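PDB 2O2X: D-glycero-beta-D-manno-heptose-1,7-bisphosphate 7-phosphatase from Mesorhizobium loti, which removes the C-7 phosphate from D-glycero-beta-D-manno-heptose 1,7-bisphosphate, a magnesium-dependent step on the way to ADP-L-glycero-beta-D-manno-heptose. Local coordinates for residues P32-D37 / I73-V78; S50-I55 / A95-R100; W179-E184 / R194-S199. All coordinates share one frame; numbering follows the deposited sequence.

Contact 1 of 3, residues P32-D37 / I73-V78; sequences PALFLD and IPVVVV
Leu34 and Leu36 each give their N-H to one carbonyl of the neighbouring strand and offer their C=O to the next N-H along it. Leu34 N reaches Pro74 O at 2.9 Å, and Leu36 N binds Val76 O; in return Leu34 O takes Val76 N and Leu36 O takes Val78 N. Between these bonds, CA-H groups lean on the same oxygens, as where Phe35 CA lies 3.2 Å from Val76 O.

On the face carrying Phe35, the ring lies alongside Val76, both side chains pointing the same way, and its CD1 comes 3.7 Å from Val76 CB. The same CD1 meets Val78 CG1 at 3.9 Å. On the other face the Leu36 CD1 methyl touches Val75 CG1 at 3.6 Å, a branch that lies anti to Val75 N (chi1 177°) and beside its carbonyl carbon.

The two parallel strands are joined through helix 62-71 as a beta-alpha-beta unit at the centre of the HAD-type Rossmannoid sheet. That helix lies on the face of Leu34, Leu36 and Val75, through Ala68 and Ile65, while helix 141-150 packs on Phe35 and Val76.

Just past the strand, Asp37, the probable nucleophile and magnesium ligand, brings OD1 to 3.5 Å from Val78 O. This pair is not hydrogen-bonded; Lys137 NZ joins both, by a salt bridge to Asp37 OD1 and a hydrogen bond to Val78 O. Strand 158-161 holds the other edge of 34-36, its Val160 backbone bonded to Phe35 and Asp37.

Contact 2 of 3, residues S50-I55 / A95-R100; sequences SDPAEI and AAVNGR
Pro52 opens a short 3-10 turn (52-54) that sits against helix 91-107, its CA 4.4 Å from that of Val97, and no direct hydrogen bond joins the two segments. Val97 fills the middle of the contact, its two methyls working on different partners. CG2 presses on the backbone of Ser50, 3.4 Å from Ser50 C, and also meets Pro52 CD. CG1, anti to the backbone N (chi1 168°), points instead to Ile55, where CD1 approaches it at 3.5 Å, tighter than usual van der Waals contact; the two side chains cross at about a right angle. The Pro52 ring is flanked by the neighbouring helix turns: its CG touches Ala96 CB at 3.9 Å, and its CB lies equally far from Arg100 CB.

Arg100 runs its aliphatic part past the Pro52 carbonyl, with CG 3.5 Å from Pro52 O. A bend at chi2 (60°) then carries NE round to a water that sits in the guanidinium plane, at its edge. This water accepts from Arg100 NE at 3.0 Å and donates to both Pro52 O (2.7 Å) and Ile55 O, so three polar groups from the two segments share one bridge. The turn has its own brace as well: Asp51 OD1 takes Ala53 N from above the carboxylate plane.

Ile55 also reaches Val101 and Leu104 farther along the helix, while Asn98 OD1 bonds Arg38 NH1, a probable substrate-binding residue that also touches Val97. The surface contact thus seats the loop following strand 34-36 on helix 91-107 close to the probable substrate site, with an Asx turn at Asp51 leading into the 3-10 segment.

Contact 3 of 3, residues W179-E184 / R194-S199; sequences WLVDGE and RPLRDS
Leu180 O is gripped by two backbone N-H groups that arrive from opposite faces of its carbonyl plane. Gly183 N, 2.9 Å away, closes the type II turn from Leu180 to Gly183, and Leu196 N comes across from the partner strand with a fairly bent bond (140° at the hydrogen). The straighter bonds lie on either side of it: Leu180 N to Arg194 O and Asp182 N to Leu196 O.

Trp179 and Arg194 meet over much of the indole. Arg194 CB sits over one face of it, 3.4 Å from the centroid of the five-membered ring, a CH-pi contact; CG continues along the same face toward CZ2. With chi2 at -67° the chain bends, and its NE bonds Gln177 OE1. The indole NE1 reaches a water only weakly, and that water donates to Pro195 O.

These parallel strands, 177-181 and 191-196, belong to the flank of the HAD-type sheet beyond strand 158-161, and helix 199-211 packs against this face, Leu205 and Ala208 on Trp179 and Leu202 on Leu196. Leu196 CB lies at the indole edge, near its plane, while its CD2 meets Val181 CG2 at 4.0 Å. Val181 in turn touches Asp162, a probable magnesium ligand.

At the end of the strands Arg197 folds over the turn. Its CD lies 3.3 Å from Gly183 O, a buried oxygen with no hydrogen-bond partner, which also has Pro195 CB at its side; NH2 forms a salt bridge with Glu201. Asp198 caps helix 199-211 through Glu201 N, and one more water ties Asp182 OD1 to Arg197 O.

How the contacts relate
Contacts 1 and 3 belong to one mixed sheet, with centres about 17 Å apart: strands 75-80 and 34-36 in contact 1, then strand 158-161, then strands 177-181 and 191-196 in contact 3. Strand 158-161 bonds to 34-36 on one side and 177-181 on the other, and so connects the two pairs. Contact 2 lies off the sheet, its centre about 20 Å from that of contact 1 and 26 Å from that of contact 3. Along the chain the segments of contacts 1 and 2 alternate, so loop 50-55 and helix 91-107 follow the two central strands in turn; contact 3 comes later. Residues probably involved in catalysis or binding lie in or beside all three.

Contact 1 of 3, residues P32-D37 / I73-V78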
# COMPACT_ATOMS: atom_id res chain seq x y z
N PRO A 32 -0.63 -0.52 14.95
CA PRO A 32 -1.17 -0.99 13.67
C PRO A 32 -0.83 -0.01 12.57
O PRO A 32 -0.54 1.15 12.85
CB PRO A 32 -2.69 -0.98 13.90
CG PRO A 32 -2.91 -0.58 15.29
CD PRO A 32 -1.68 0.06 15.80
N ALA A 33 -0.84 -0.50 11.34
CA ALA A 33 -0.61 0.32 10.16
C ALA A 33 -1.81 0.29 9.26
O ALA A 33 -2.62 -0.64 9.30
CB ALA A 33 0.60 -0.18 9.39
N LEU A 34 -1.89 1.31 8.43
CA LEU A 34 -2.77 1.34 7.28
C LEU A 34 -1.94 1.04 6.06
O LEU A 34 -1.14 1.87 5.63
CB LEU A 34 -3.48 2.70 7.12
CG LEU A 34 -4.38 2.84 5.88
CD1 LEU A 34 -5.52 1.88 5.90
CD2 LEU A 34 -4.87 4.27 5.77
N PHE A 35 -2.12 -0.15 5.50
CA PHE A 35 -1.47 -0.54 4.25
C PHE A 35 -2.34 -0.13 3.08
O PHE A 35 -3.53 -0.42 3.07
CB PHE A 35 -1.25 -2.06 4.19
CG PHE A 35 -0.20 -2.59 5.15
CD1 PHE A 35 1.16 -2.53 4.83
CD2 PHE A 35 -0.56 -3.15 6.37
CE1 PHE A 35 2.13 -3.03 5.69
CE2 PHE A 35 0.43 -3.65 7.23
CZ PHE A 35 1.76 -3.57 6.88
N LEU A 36 -1.73 0.47 2.06
CA LEU A 36 -2.42 0.89 0.86
C LEU A 36 -1.70 0.38 -0.36
O LEU A 36 -0.50 0.59 -0.53
CB LEU A 36 -2.45 2.43 0.75
CG LEU A 36 -3.14 3.18 1.90
CD1 LEU A 36 -3.02 4.69 1.71
CD2 LEU A 36 -4.60 2.75 2.02
N ASP A 37 -2.43 -0.22 -1.28
CA ASP A 37 -1.91 -0.37 -2.64
C ASP A 37 -1.80 1.05 -3.26
O ASP A 37 -2.38 2.01 -2.74
CB ASP A 37 -2.87 -1.27 -3.45
CG ASP A 37 -2.31 -1.64 -4.83
OD1 ASP A 37 -1.10 -1.61 -5.08
OD2 ASP A 37 -3.12 -2.01 -5.69
N ILE A 73 -1.13 6.82 12.98
CA ILE A 73 -1.00 5.47 12.45
C ILE A 73 -0.13 5.53 11.19
O ILE A 73 -0.45 6.31 10.29
CB ILE A 73 -2.44 4.92 12.10
CG1 ILE A 73 -3.21 4.72 13.42
CG2 ILE A 73 -2.43 3.66 11.25
CD1 ILE A 73 -2.42 3.93 14.44
N PRO A 74 0.96 4.74 11.14
CA PRO A 74 1.77 4.80 9.92
C PRO A 74 0.98 4.33 8.68
O PRO A 74 0.19 3.36 8.76
CB PRO A 74 2.93 3.85 10.20
CG PRO A 74 2.48 3.01 11.30
CD PRO A 74 1.50 3.76 12.10
N VAL A 75 1.21 5.01 7.57
CA VAL A 75 0.64 4.66 6.28
C VAL A 75 1.72 4.07 5.41
O VAL A 75 2.75 4.69 5.16
CB VAL A 75 -0.02 5.88 5.62
CG1 VAL A 75 -0.54 5.51 4.23
CG2 VAL A 75 -1.14 6.48 6.51
N VAL A 76 1.52 2.82 4.99
CA VAL A 76 2.52 2.04 4.29
C VAL A 76 2.01 1.66 2.92
O VAL A 76 1.00 0.96 2.78
CB VAL A 76 2.92 0.77 5.08
CG1 VAL A 76 3.96 -0.02 4.33
CG2 VAL A 76 3.41 1.14 6.50
N VAL A 77 2.71 2.14 1.89
CA VAL A 77 2.35 1.83 0.49
C VAL A 77 3.01 0.52 0.13
O VAL A 77 4.22 0.37 0.32
CB VAL A 77 2.79 2.94 -0.46
CG1 VAL A 77 2.46 2.55 -1.92
CG2 VAL A 77 2.11 4.27 -0.09
N VAL A 78 2.25 -0.43 -0.37
CA VAL A 78 2.78 -1.76 -0.78
C VAL A 78 2.28 -2.00 -2.21
O VAL A 78 1.09 -2.14 -2.46
CB VAL A 78 2.38 -2.92 0.17
CG1 VAL A 78 3.14 -2.81 1.45
CG2 VAL A 78 0.86 -2.95 0.44

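Contact 2 of 3, residues S50-I55 / A95-R100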
# COMPACT_ATOMS: atom_id res chain seq x y z
N SER A 50 4.59 4.78 -15.81
CA SER A 50 5.98 5.24 -15.99
C SER A 50 6.12 6.75 -16.21
O SER A 50 7.24 7.27 -16.19
CB SER A 50 6.60 4.54 -17.19
OG SER A 50 5.90 4.89 -18.38
N ASP A 51 5.01 7.46 -16.45
CA ASP A 51 5.08 8.88 -16.83
C ASP A 51 4.49 9.71 -15.70
O ASP A 51 3.29 9.68 -15.47
CB ASP A 51 4.34 9.12 -18.16
CG ASP A 51 4.56 10.53 -18.71
OD1 ASP A 51 4.92 11.42 -17.92
OD2 ASP A 51 4.41 10.73 -19.94
N PRO A 52 5.34 10.45 -14.97
CA PRO A 52 4.80 11.20 -13.85
C PRO A 52 3.73 12.22 -14.22
O PRO A 52 2.83 12.52 -13.43
CB PRO A 52 6.01 11.88 -13.22
CG PRO A 52 7.16 11.53 -14.03
CD PRO A 52 6.80 10.60 -15.11
N ALA A 53 3.81 12.72 -15.44
CA ALA A 53 2.84 13.71 -15.90
C ALA A 53 1.40 13.18 -16.00
O ALA A 53 0.44 13.96 -15.98
CB ALA A 53 3.28 14.26 -17.26
N GLU A 54 1.24 11.88 -16.10
CA GLU A 54 -0.08 11.24 -16.25
C GLU A 54 -0.70 10.90 -14.89
O GLU A 54 -1.86 10.51 -14.83
CB GLU A 54 0.03 9.98 -17.10
CG GLU A 54 0.41 10.28 -18.53
CD GLU A 54 0.54 9.03 -19.42
OE1 GLU A 54 0.41 7.88 -18.91
OE2 GLU A 54 0.75 9.23 -20.65
N ILE A 55 0.06 11.04 -13.81
CA ILE A 55 -0.47 10.65 -12.48
C ILE A 55 -1.59 11.58 -12.02
O ILE A 55 -1.46 12.81 -12.04
CB ILE A 55 0.67 10.62 -11.45
CG1 ILE A 55 1.60 9.44 -11.73
CG2 ILE A 55 0.15 10.57 -10.01
CD1 ILE A 55 1.04 8.06 -11.27
N ALA A 95 10.81 5.80 -9.48
CA ALA A 95 11.19 6.87 -8.56
C ALA A 95 10.51 8.19 -8.91
O ALA A 95 9.98 8.89 -8.05
CB ALA A 95 12.73 7.04 -8.54
N ALA A 96 10.51 8.53 -10.20
CA ALA A 96 9.86 9.76 -10.66
C ALA A 96 8.33 9.75 -10.45
O ALA A 96 7.75 10.73 -10.01
CB ALA A 96 10.18 9.98 -12.12
N VAL A 97 7.70 8.65 -10.81
CA VAL A 97 6.26 8.53 -10.69
C VAL A 97 5.84 8.51 -9.23
O VAL A 97 4.89 9.21 -8.83
CB VAL A 97 5.76 7.27 -11.42
CG1 VAL A 97 4.30 6.94 -11.07
CG2 VAL A 97 5.92 7.43 -12.91
N ASN A 98 6.51 7.69 -8.43
CA ASN A 98 6.18 7.60 -7.02
C ASN A 98 6.42 8.94 -6.32
O ASN A 98 5.62 9.36 -5.47
CB ASN A 98 6.95 6.47 -6.30
CG ASN A 98 6.19 5.97 -5.11
OD1 ASN A 98 5.08 5.40 -5.29
ND2 ASN A 98 6.70 6.19 -3.90
N GLY A 99 7.51 9.61 -6.67
CA GLY A 99 7.75 10.94 -6.14
C GLY A 99 6.64 11.92 -6.47
O GLY A 99 6.25 12.72 -5.63
N ARG A 100 6.12 11.84 -7.69
CA ARG A 100 5.01 12.69 -8.10
C ARG A 100 3.74 12.40 -7.28
O ARG A 100 3.02 13.30 -6.86
CB ARG A 100 4.75 12.59 -9.62
CG ARG A 100 3.58 13.38 -10.12
CD ARG A 100 3.73 14.84 -9.84
NE ARG A 100 2.70 15.65 -10.50
CZ ARG A 100 2.50 16.94 -10.24
NH1 ARG A 100 3.22 17.58 -9.34
NH2 ARG A 100 1.54 17.58 -10.88
O HOH W 1 0.93 14.27 -12.54

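Contact 3 of 3, residues W179-E184 / R194-S199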
# COMPACT_ATOMS: atom_id res chain seq x y z
N TRP A 179 -10.25 -3.58 2.95
CA TRP A 179 -11.28 -2.90 2.16
C TRP A 179 -10.93 -3.03 0.71
O TRP A 179 -9.80 -2.72 0.29
CB TRP A 179 -11.41 -1.42 2.59
CG TRP A 179 -12.38 -1.21 3.69
CD1 TRP A 179 -13.68 -0.80 3.56
CD2 TRP A 179 -12.19 -1.49 5.07
NE1 TRP A 179 -14.29 -0.76 4.78
CE2 TRP A 179 -13.40 -1.19 5.72
CE3 TRP A 179 -11.09 -1.95 5.84
CZ2 TRP A 179 -13.57 -1.34 7.12
CZ3 TRP A 179 -11.27 -2.11 7.23
CH2 TRP A 179 -12.51 -1.79 7.83
N LEU A 180 -11.87 -3.53 -0.07
CA LEU A 180 -11.65 -3.72 -1.48
C LEU A 180 -12.33 -2.64 -2.28
O LEU A 180 -13.56 -2.57 -2.42
CB LEU A 180 -12.13 -5.11 -1.89
CG LEU A 180 -11.95 -5.56 -3.33
CD1 LEU A 180 -10.49 -5.63 -3.70
CD2 LEU A 180 -12.56 -6.94 -3.53
N VAL A 181 -11.50 -1.76 -2.81
CA VAL A 181 -11.98 -0.67 -3.68
C VAL A 181 -12.81 -1.22 -4.81
O VAL A 181 -12.33 -2.08 -5.54
CB VAL A 181 -10.77 0.11 -4.24
CG1 VAL A 181 -11.20 1.12 -5.32
CG2 VAL A 181 -10.04 0.81 -3.10
N ASP A 182 -14.05 -0.73 -4.93
CA ASP A 182 -15.00 -1.12 -5.97
C ASP A 182 -15.39 -2.59 -5.89
O ASP A 182 -15.91 -3.13 -6.85
CB ASP A 182 -14.46 -0.77 -7.37
CG ASP A 182 -14.25 0.72 -7.56
OD1 ASP A 182 -14.94 1.53 -6.92
OD2 ASP A 182 -13.34 1.06 -8.36
N GLY A 183 -15.16 -3.23 -4.76
CA GLY A 183 -15.38 -4.66 -4.64
C GLY A 183 -16.52 -5.03 -3.71
O GLY A 183 -17.07 -4.20 -2.96
N GLU A 184 -16.84 -6.34 -3.71
CA GLU A 184 -17.88 -6.91 -2.88
C GLU A 184 -17.37 -7.41 -1.54
O GLU A 184 -16.20 -7.80 -1.40
CB GLU A 184 -18.55 -8.10 -3.61
CG GLU A 184 -19.27 -7.70 -4.86
CD GLU A 184 -20.04 -8.85 -5.51
OE1 GLU A 184 -19.50 -9.97 -5.56
OE2 GLU A 184 -21.15 -8.60 -6.04
N ARG A 194 -14.11 -6.09 3.24
CA ARG A 194 -15.13 -5.06 3.40
C ARG A 194 -15.26 -4.33 2.07
O ARG A 194 -14.26 -4.00 1.44
CB ARG A 194 -14.72 -4.07 4.50
CG ARG A 194 -14.36 -4.69 5.82
CD ARG A 194 -15.54 -5.32 6.49
NE ARG A 194 -15.22 -5.76 7.84
CZ ARG A 194 -16.05 -6.49 8.57
NH1 ARG A 194 -17.22 -6.85 8.06
NH2 ARG A 194 -15.69 -6.88 9.80
N PRO A 195 -16.48 -4.06 1.62
CA PRO A 195 -16.64 -3.36 0.35
C PRO A 195 -16.26 -1.88 0.47
O PRO A 195 -16.47 -1.29 1.51
CB PRO A 195 -18.14 -3.53 0.06
CG PRO A 195 -18.74 -3.61 1.38
CD PRO A 195 -17.78 -4.34 2.26
N LEU A 196 -15.66 -1.32 -0.57
CA LEU A 196 -15.37 0.14 -0.60
C LEU A 196 -15.83 0.74 -1.92
O LEU A 196 -15.05 0.96 -2.84
CB LEU A 196 -13.89 0.40 -0.32
CG LEU A 196 -13.41 1.85 -0.15
CD1 LEU A 196 -14.27 2.64 0.82
CD2 LEU A 196 -11.94 1.91 0.25
N ARG A 197 -17.13 1.03 -2.01
CA ARG A 197 -17.75 1.42 -3.26
C ARG A 197 -18.40 2.79 -3.23
O ARG A 197 -18.67 3.32 -4.29
CB ARG A 197 -18.82 0.42 -3.66
CG ARG A 197 -18.28 -1.01 -3.83
CD ARG A 197 -19.37 -2.04 -3.92
NE ARG A 197 -20.09 -2.18 -2.66
CZ ARG A 197 -20.93 -3.18 -2.37
NH1 ARG A 197 -21.21 -4.12 -3.26
NH2 ARG A 197 -21.49 -3.23 -1.17
N ASP A 198 -18.63 3.35 -2.05
CA ASP A 198 -19.39 4.60 -1.95
C ASP A 198 -18.94 5.29 -0.65
O ASP A 198 -18.05 4.81 0.03
CB ASP A 198 -20.89 4.33 -2.03
CG ASP A 198 -21.41 3.47 -0.91
OD1 ASP A 198 -20.77 3.32 0.14
OD2 ASP A 198 -22.53 2.91 -1.07
N SER A 199 -19.51 6.44 -0.35
CA SER A 199 -19.07 7.22 0.81
C SER A 199 -19.47 6.55 2.14
O SER A 199 -18.77 6.65 3.12
CB SER A 199 -19.60 8.66 0.73
OG SER A 199 -21.01 8.66 0.81
O HOH W 2 -17.25 -1.17 4.22
O HOH W 3 -14.19 3.20 -4.17
O HOH W 4 -17.58 1.94 -6.57